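Long-range contact in alpha-glucosidase (Bacteroides thetaiotaomicron, PDB 5XFM), which probably cleaves terminal beta-L-arabinopyranosyl and alpha-galactosyl residues from sugars, as a bifunctional calcium-binding glycoside hydrolase of family 97: residues Y448-M460 against R481-L493. The protein carries 1 engineered substitution. Residues are numbered along the deposited sequence; the frame is centred on the assembly and turned at random.
Sequences YVGSEAVLASENM and RNTVGSMEFGGCL. Engineered in segment 481-493: L493 (natural residue Phe). With CA (calcium ion), chain E.
Next to the calcium site of the catalytic barrel, the loop that leaves strand 448-451 lies along the 481-493 loop, and R481 bonds its backbone. The guanidinium of R481 gives NE to A453 O at 3.0 Å and NH2 to E452 O at 2.9 Å. Both donors sit above the planes of these carbonyls, not on a lone pair. A453 O lies in the guanidinium plane, whereas E452 O is tilted from it. NH2 also bonds S486 O of its own loop at 2.9 Å, and M487 CB covers one face of the group. The arginine thus ties the turn at E452 and A453 to its own loop. Beside it, E488 N makes a nearly straight bond of 2.7 Å to S451 O. V454 CG1 packs on M487 CG at 3.8 Å, the two side chains crossing at about a right angle. F489 has CG anti to its backbone N (chi1 -176°), which puts one ring face against the backbone of A456 and S457. S457 N stands over the centre of that face, and V454 CG1 lies at the edge. The same S457 N bonds F489 O at 3.1 Å, while S457 OG reaches G490 O at 2.6 Å. M460 CE meets CD1 of the engineered L493 at 3.7 Å. E452 binds calcium through both carboxylate oxygens and E458 through OE2. E174 and waters join them, and G434 N bonds E452 OE1. The 481-493 loop thus backs the loop at the C-terminal end of strand 448-451, the end that usually holds a TIM barrel's active site and here carries calcium.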
ATOM      1  N   TYR A 448      13.520   0.948   1.553  1.00 21.56           N
ATOM      2  CA  TYR A 448      12.171   0.628   1.991  1.00 19.07           C
ATOM      3  C   TYR A 448      11.689  -0.657   1.323  1.00 17.04           C
ATOM      4  O   TYR A 448      11.720  -0.774   0.107  1.00 14.12           O
ATOM      5  CB  TYR A 448      11.217   1.786   1.685  1.00 17.42           C
ATOM      6  CG  TYR A 448       9.769   1.406   1.852  1.00 21.35           C
ATOM      7  CD1 TYR A 448       9.214   1.245   3.118  1.00 22.12           C
ATOM      8  CD2 TYR A 448       8.960   1.194   0.746  1.00 18.75           C
ATOM      9  CE1 TYR A 448       7.891   0.884   3.278  1.00 18.94           C
ATOM     10  CE2 TYR A 448       7.637   0.834   0.895  1.00 22.53           C
ATOM     11  CZ  TYR A 448       7.107   0.683   2.160  1.00 23.31           C
ATOM     12  OH  TYR A 448       5.789   0.321   2.299  1.00 19.65           O
ATOM     13  N   VAL A 449      11.271  -1.640   2.118  1.00 22.31           N
ATOM     14  CA  VAL A 449      10.829  -2.905   1.533  1.00 21.65           C
ATOM     15  C   VAL A 449       9.439  -3.366   1.999  1.00 21.47           C
ATOM     16  O   VAL A 449       9.175  -4.566   2.094  1.00 25.89           O
ATOM     17  CB  VAL A 449      11.850  -4.027   1.798  1.00 22.32           C
ATOM     18  CG1 VAL A 449      13.167  -3.717   1.079  1.00 21.17           C
ATOM     19  CG2 VAL A 449      12.068  -4.229   3.294  1.00 22.30           C
ATOM     20  N   GLY A 450       8.548  -2.416   2.277  1.00 17.44           N
ATOM     21  CA  GLY A 450       7.161  -2.758   2.518  1.00 20.65           C
ATOM     22  C   GLY A 450       6.561  -2.296   3.830  1.00 22.14           C
ATOM     23  O   GLY A 450       7.276  -1.965   4.776  1.00 27.34           O
ATOM     24  N   SER A 451       5.232  -2.306   3.876  1.00 12.11           N
ATOM     25  CA  SER A 451       4.467  -1.817   5.019  1.00 18.78           C
ATOM     26  C   SER A 451       3.271  -2.720   5.310  1.00 17.49           C
ATOM     27  O   SER A 451       2.777  -3.424   4.423  1.00 13.26           O
ATOM     28  CB  SER A 451       3.959  -0.394   4.759  1.00 19.48           C
ATOM     29  OG  SER A 451       5.011   0.550   4.755  1.00 23.66           O
ATOM     30  N   GLU A 452       2.786  -2.687   6.544  1.00 18.82           N
ATOM     31  CA  GLU A 452       1.583  -3.445   6.875  1.00 17.28           C
ATOM     32  C   GLU A 452       0.380  -2.610   6.410  1.00 15.47           C
ATOM     33  O   GLU A 452      -0.092  -2.777   5.287  1.00 17.60           O
ATOM     34  CB  GLU A 452       1.526  -3.769   8.374  1.00 19.19           C
ATOM     35  CG  GLU A 452       0.438  -4.774   8.791  1.00 15.63           C
ATOM     36  CD  GLU A 452       0.409  -4.987  10.298  1.00 24.97           C
ATOM     37  OE1 GLU A 452       0.767  -4.040  11.034  1.00 20.87           O
ATOM     38  OE2 GLU A 452       0.034  -6.093  10.752  1.00 27.02           O
ATOM     39  N   ALA A 453      -0.073  -1.685   7.254  1.00 14.43           N
ATOM     40  CA  ALA A 453      -1.180  -0.777   6.932  1.00 18.17           C
ATOM     41  C   ALA A 453      -2.372  -1.504   6.315  1.00 16.34           C
ATOM     42  O   ALA A 453      -2.982  -1.022   5.364  1.00 18.63           O
ATOM     43  CB  ALA A 453      -0.703   0.327   5.996  1.00 18.10           C
ATOM     44  N   VAL A 454      -2.709  -2.653   6.889  1.00 15.88           N
ATOM     45  CA  VAL A 454      -3.804  -3.482   6.410  1.00 13.76           C
ATOM     46  C   VAL A 454      -4.100  -4.522   7.478  1.00 23.48           C
ATOM     47  O   VAL A 454      -3.252  -4.800   8.337  1.00 17.68           O
ATOM     48  CB  VAL A 454      -3.454  -4.188   5.068  1.00 12.95           C
ATOM     49  CG1 VAL A 454      -2.387  -5.251   5.281  1.00 16.64           C
ATOM     50  CG2 VAL A 454      -4.680  -4.811   4.429  1.00 13.45           C
ATOM     51  N   LEU A 455      -5.306  -5.075   7.438  1.00 18.36           N
ATOM     52  CA  LEU A 455      -5.639  -6.224   8.252  1.00 17.26           C
ATOM     53  C   LEU A 455      -4.892  -7.426   7.680  1.00 19.62           C
ATOM     54  O   LEU A 455      -5.342  -8.060   6.725  1.00 17.23           O
ATOM     55  CB  LEU A 455      -7.154  -6.440   8.274  1.00 16.68           C
ATOM     56  CG  LEU A 455      -7.839  -5.452   9.219  1.00 17.29           C
ATOM     57  CD1 LEU A 455      -9.322  -5.370   8.982  1.00 12.72           C
ATOM     58  CD2 LEU A 455      -7.557  -5.869  10.657  1.00 17.69           C
ATOM     59  N   ALA A 456      -3.733  -7.719   8.260  1.00 18.98           N
ATOM     60  CA  ALA A 456      -2.871  -8.776   7.741  1.00 24.94           C
ATOM     61  C   ALA A 456      -3.345 -10.163   8.169  1.00 21.67           C
ATOM     62  O   ALA A 456      -4.332 -10.308   8.892  1.00 17.48           O
ATOM     63  CB  ALA A 456      -1.429  -8.550   8.186  1.00 21.92           C
ATOM     64  N   SER A 457      -2.632 -11.177   7.694  1.00 21.64           N
ATOM     65  CA  SER A 457      -2.975 -12.571   7.936  1.00 21.16           C
ATOM     66  C   SER A 457      -3.027 -12.932   9.420  1.00 21.92           C
ATOM     67  O   SER A 457      -3.680 -13.909   9.799  1.00 22.49           O
ATOM     68  CB  SER A 457      -1.976 -13.471   7.203  1.00 25.71           C
ATOM     69  OG  SER A 457      -0.685 -13.369   7.779  1.00 26.65           O
ATOM     70  N   GLU A 458      -2.338 -12.149  10.252  1.00 23.77           N
ATOM     71  CA  GLU A 458      -2.356 -12.350  11.704  1.00 23.58           C
ATOM     72  C   GLU A 458      -3.792 -12.360  12.231  1.00 23.76           C
ATOM     73  O   GLU A 458      -4.126 -13.115  13.145  1.00 19.16           O
ATOM     74  CB  GLU A 458      -1.525 -11.269  12.424  1.00 26.72           C
ATOM     75  CG  GLU A 458      -2.153  -9.869  12.432  1.00 26.28           C
ATOM     76  CD  GLU A 458      -1.352  -8.840  13.225  1.00 31.83           C
ATOM     77  OE1 GLU A 458      -0.496  -9.236  14.051  1.00 30.24           O
ATOM     78  OE2 GLU A 458      -1.592  -7.626  13.022  1.00 24.35           O
ATOM     79  N   ASN A 459      -4.646 -11.539  11.630  1.00 20.44           N
ATOM     80  CA  ASN A 459      -6.018 -11.441  12.087  1.00 22.15           C
ATOM     81  C   ASN A 459      -6.759 -12.755  11.841  1.00 23.13           C
ATOM     82  O   ASN A 459      -7.606 -13.153  12.641  1.00 22.99           O
ATOM     83  CB  ASN A 459      -6.721 -10.260  11.413  1.00 20.28           C
ATOM     84  CG  ASN A 459      -6.102  -8.923  11.794  1.00 20.39           C
ATOM     85  OD1 ASN A 459      -5.455  -8.264  10.979  1.00 19.78           O
ATOM     86  ND2 ASN A 459      -6.301  -8.517  13.041  1.00 20.03           N
ATOM     87  N   MET A 460      -6.408 -13.447  10.761  1.00 21.33           N
ATOM     88  CA  MET A 460      -7.005 -14.750  10.498  1.00 19.08           C
ATOM     89  C   MET A 460      -6.610 -15.735  11.598  1.00 23.08           C
ATOM     90  O   MET A 460      -7.388 -16.615  11.956  1.00 23.76           O
ATOM     91  CB  MET A 460      -6.591 -15.284   9.129  1.00 20.79           C
ATOM     92  CG  MET A 460      -7.119 -14.471   7.947  1.00 26.19           C
ATOM     93  SD  MET A 460      -6.451 -15.086   6.387  1.00 29.03           S
ATOM     94  CE  MET A 460      -6.830 -16.836   6.549  1.00 20.39           C
ATOM     95  N   ARG A 481      -5.767  -1.098  -1.465  1.00 17.59           N
ATOM     96  CA  ARG A 481      -4.608  -0.920  -0.585  1.00 21.75           C
ATOM     97  C   ARG A 481      -3.277  -1.183  -1.289  1.00 18.85           C
ATOM     98  O   ARG A 481      -2.344  -0.390  -1.183  1.00 16.75           O
ATOM     99  CB  ARG A 481      -4.719  -1.821   0.650  1.00 17.34           C
ATOM    100  CG  ARG A 481      -3.406  -2.013   1.423  1.00 15.39           C
ATOM    101  CD  ARG A 481      -2.823  -0.708   1.978  1.00 19.62           C
ATOM    102  NE  ARG A 481      -1.570  -0.963   2.687  1.00 20.22           N
ATOM    103  CZ  ARG A 481      -0.383  -1.087   2.101  1.00 21.08           C
ATOM    104  NH1 ARG A 481      -0.267  -0.938   0.786  1.00 18.27           N
ATOM    105  NH2 ARG A 481       0.694  -1.350   2.832  1.00 20.88           N
ATOM    106  N   ASN A 482      -3.203  -2.294  -2.010  1.00 19.85           N
ATOM    107  CA  ASN A 482      -1.943  -2.758  -2.572  1.00 17.30           C
ATOM    108  C   ASN A 482      -1.579  -2.074  -3.903  1.00 21.27           C
ATOM    109  O   ASN A 482      -0.412  -2.075  -4.313  1.00 24.04           O
ATOM    110  CB  ASN A 482      -2.001  -4.288  -2.710  1.00 19.11           C
ATOM    111  CG  ASN A 482      -0.637  -4.919  -2.902  1.00 18.46           C
ATOM    112  OD1 ASN A 482      -0.518  -5.984  -3.503  1.00 24.23           O
ATOM    113  ND2 ASN A 482       0.400  -4.263  -2.394  1.00 17.82           N
ATOM    114  N   THR A 483      -2.565  -1.467  -4.566  1.00 23.32           N
ATOM    115  CA  THR A 483      -2.325  -0.809  -5.852  1.00 13.24           C
ATOM    116  C   THR A 483      -1.460   0.449  -5.711  1.00 15.75           C
ATOM    117  O   THR A 483      -0.782   0.845  -6.656  1.00 22.04           O
ATOM    118  CB  THR A 483      -3.663  -0.434  -6.575  1.00 21.08           C
ATOM    119  OG1 THR A 483      -3.438  -0.310  -7.979  1.00 19.12           O
ATOM    120  CG2 THR A 483      -4.253   0.874  -6.058  1.00 20.12           C
ATOM    121  N   VAL A 484      -1.492   1.093  -4.551  1.00 19.75           N
ATOM    122  CA  VAL A 484      -0.680   2.292  -4.356  1.00 17.14           C
ATOM    123  C   VAL A 484       0.629   2.008  -3.631  1.00 23.16           C
ATOM    124  O   VAL A 484       1.425   2.923  -3.413  1.00 25.63           O
ATOM    125  CB  VAL A 484      -1.440   3.379  -3.558  1.00 17.62           C
ATOM    126  CG1 VAL A 484      -2.732   3.765  -4.272  1.00 15.13           C
ATOM    127  CG2 VAL A 484      -1.723   2.897  -2.151  1.00 15.32           C
ATOM    128  N   GLY A 485       0.862   0.757  -3.243  1.00 20.22           N
ATOM    129  CA  GLY A 485       2.089   0.449  -2.531  1.00 20.41           C
ATOM    130  C   GLY A 485       2.250  -0.956  -1.983  1.00 23.01           C
ATOM    131  O   GLY A 485       1.278  -1.710  -1.857  1.00 21.46           O
ATOM    132  N   SER A 486       3.493  -1.291  -1.636  1.00 25.31           N
ATOM    133  CA  SER A 486       3.831  -2.600  -1.087  1.00 19.32           C
ATOM    134  C   SER A 486       3.007  -2.921   0.143  1.00 15.83           C
ATOM    135  O   SER A 486       2.856  -2.094   1.045  1.00 24.93           O
ATOM    136  CB  SER A 486       5.319  -2.678  -0.735  1.00 21.61           C
ATOM    137  OG  SER A 486       6.133  -2.628  -1.884  1.00 19.21           O
ATOM    138  N   MET A 487       2.491  -4.142   0.173  1.00 13.65           N
ATOM    139  CA  MET A 487       1.664  -4.615   1.276  1.00 15.87           C
ATOM    140  C   MET A 487       2.237  -5.899   1.873  1.00 14.25           C
ATOM    141  O   MET A 487       2.187  -6.959   1.246  1.00 13.23           O
ATOM    142  CB  MET A 487       0.236  -4.845   0.791  1.00 16.77           C
ATOM    143  CG  MET A 487      -0.753  -5.224   1.864  1.00 17.74           C
ATOM    144  SD  MET A 487      -2.393  -5.416   1.147  1.00 17.81           S
ATOM    145  CE  MET A 487      -2.149  -6.850   0.099  1.00 16.14           C
ATOM    146  N   GLU A 488       2.802  -5.797   3.071  1.00 14.23           N
ATOM    147  CA  GLU A 488       3.408  -6.951   3.734  1.00 21.16           C
ATOM    148  C   GLU A 488       2.326  -7.722   4.470  1.00 21.41           C
ATOM    149  O   GLU A 488       2.080  -7.493   5.656  1.00 22.03           O
ATOM    150  CB  GLU A 488       4.508  -6.518   4.706  1.00 15.47           C
ATOM    151  CG  GLU A 488       5.873  -7.078   4.353  1.00 25.97           C
ATOM    152  CD  GLU A 488       6.078  -8.511   4.845  1.00 36.47           C
ATOM    153  OE1 GLU A 488       5.477  -8.893   5.871  1.00 33.34           O
ATOM    154  OE2 GLU A 488       6.826  -9.270   4.193  1.00 53.20           O
ATOM    155  N   PHE A 489       1.669  -8.626   3.754  1.00 21.25           N
ATOM    156  CA  PHE A 489       0.439  -9.240   4.242  1.00 21.03           C
ATOM    157  C   PHE A 489       0.690 -10.495   5.083  1.00 18.29           C
ATOM    158  O   PHE A 489      -0.096 -10.820   5.973  1.00 25.79           O
ATOM    159  CB  PHE A 489      -0.479  -9.571   3.055  1.00 25.31           C
ATOM    160  CG  PHE A 489      -1.821 -10.112   3.457  1.00 19.64           C
ATOM    161  CD1 PHE A 489      -2.846  -9.256   3.824  1.00 21.03           C
ATOM    162  CD2 PHE A 489      -2.057 -11.478   3.466  1.00 23.94           C
ATOM    163  CE1 PHE A 489      -4.088  -9.751   4.199  1.00 22.47           C
ATOM    164  CE2 PHE A 489      -3.292 -11.980   3.839  1.00 25.52           C
ATOM    165  CZ  PHE A 489      -4.311 -11.112   4.203  1.00 22.80           C
ATOM    166  N   GLY A 490       1.783 -11.199   4.809  1.00 22.49           N
ATOM    167  CA  GLY A 490       2.073 -12.445   5.503  1.00 21.73           C
ATOM    168  C   GLY A 490       1.151 -13.581   5.083  1.00 21.47           C
ATOM    169  O   GLY A 490       0.785 -14.440   5.888  1.00 24.88           O
ATOM    170  N   GLY A 491       0.782 -13.580   3.808  1.00 25.07           N
ATOM    171  CA  GLY A 491      -0.164 -14.539   3.267  1.00 26.49           C
ATOM    172  C   GLY A 491       0.377 -15.926   2.963  1.00 27.53           C
ATOM    173  O   GLY A 491       1.495 -16.281   3.346  1.00 26.60           O
ATOM    174  N   CYS A 492      -0.455 -16.707   2.276  1.00 29.37           N
ATOM    175  CA  CYS A 492      -0.189 -18.105   1.937  1.00 31.35           C
ATOM    176  C   CYS A 492      -0.132 -18.977   3.181  1.00 28.85           C
ATOM    177  O   CYS A 492       0.943 -19.372   3.635  1.00 31.68           O
ATOM    178  CB  CYS A 492       1.097 -18.272   1.131  1.00 26.87           C
ATOM    179  SG  CYS A 492       1.223 -19.917   0.374  1.00 33.36           S
ATOM    180  N   LEU A 493      -1.305 -19.255   3.735  1.00 25.49           N
ATOM    181  CA  LEU A 493      -1.436 -20.193   4.837  1.00 30.05           C
ATOM    182  C   LEU A 493      -1.805 -21.553   4.271  1.00 28.29           C
ATOM    183  O   LEU A 493      -2.904 -21.739   3.752  1.00 27.92           O
ATOM    184  CB  LEU A 493      -2.494 -19.721   5.839  1.00 25.01           C
ATOM    185  CG  LEU A 493      -2.096 -18.548   6.735  1.00 28.64           C
ATOM    186  CD1 LEU A 493      -3.232 -17.552   6.868  1.00 22.95           C
ATOM    187  CD2 LEU A 493      -1.674 -19.052   8.100  1.00 28.54           C
TER
HETATM  188 CA    CA E 701      -0.200  -5.452  13.073  1.00 20.38          CA
HETATM  189  O   HOH W   1      -0.329  -6.946  15.492  1.00 19.68           O
HETATM  190  O   HOH W   2       0.702  -3.780  14.474  1.00 20.70           O
HETATM  191  O   HOH W   3      -1.781  -5.249  15.004  1.00 24.69           O
HETATM  192  O   HOH W   4       2.020  -6.383  13.255  1.00 23.00           O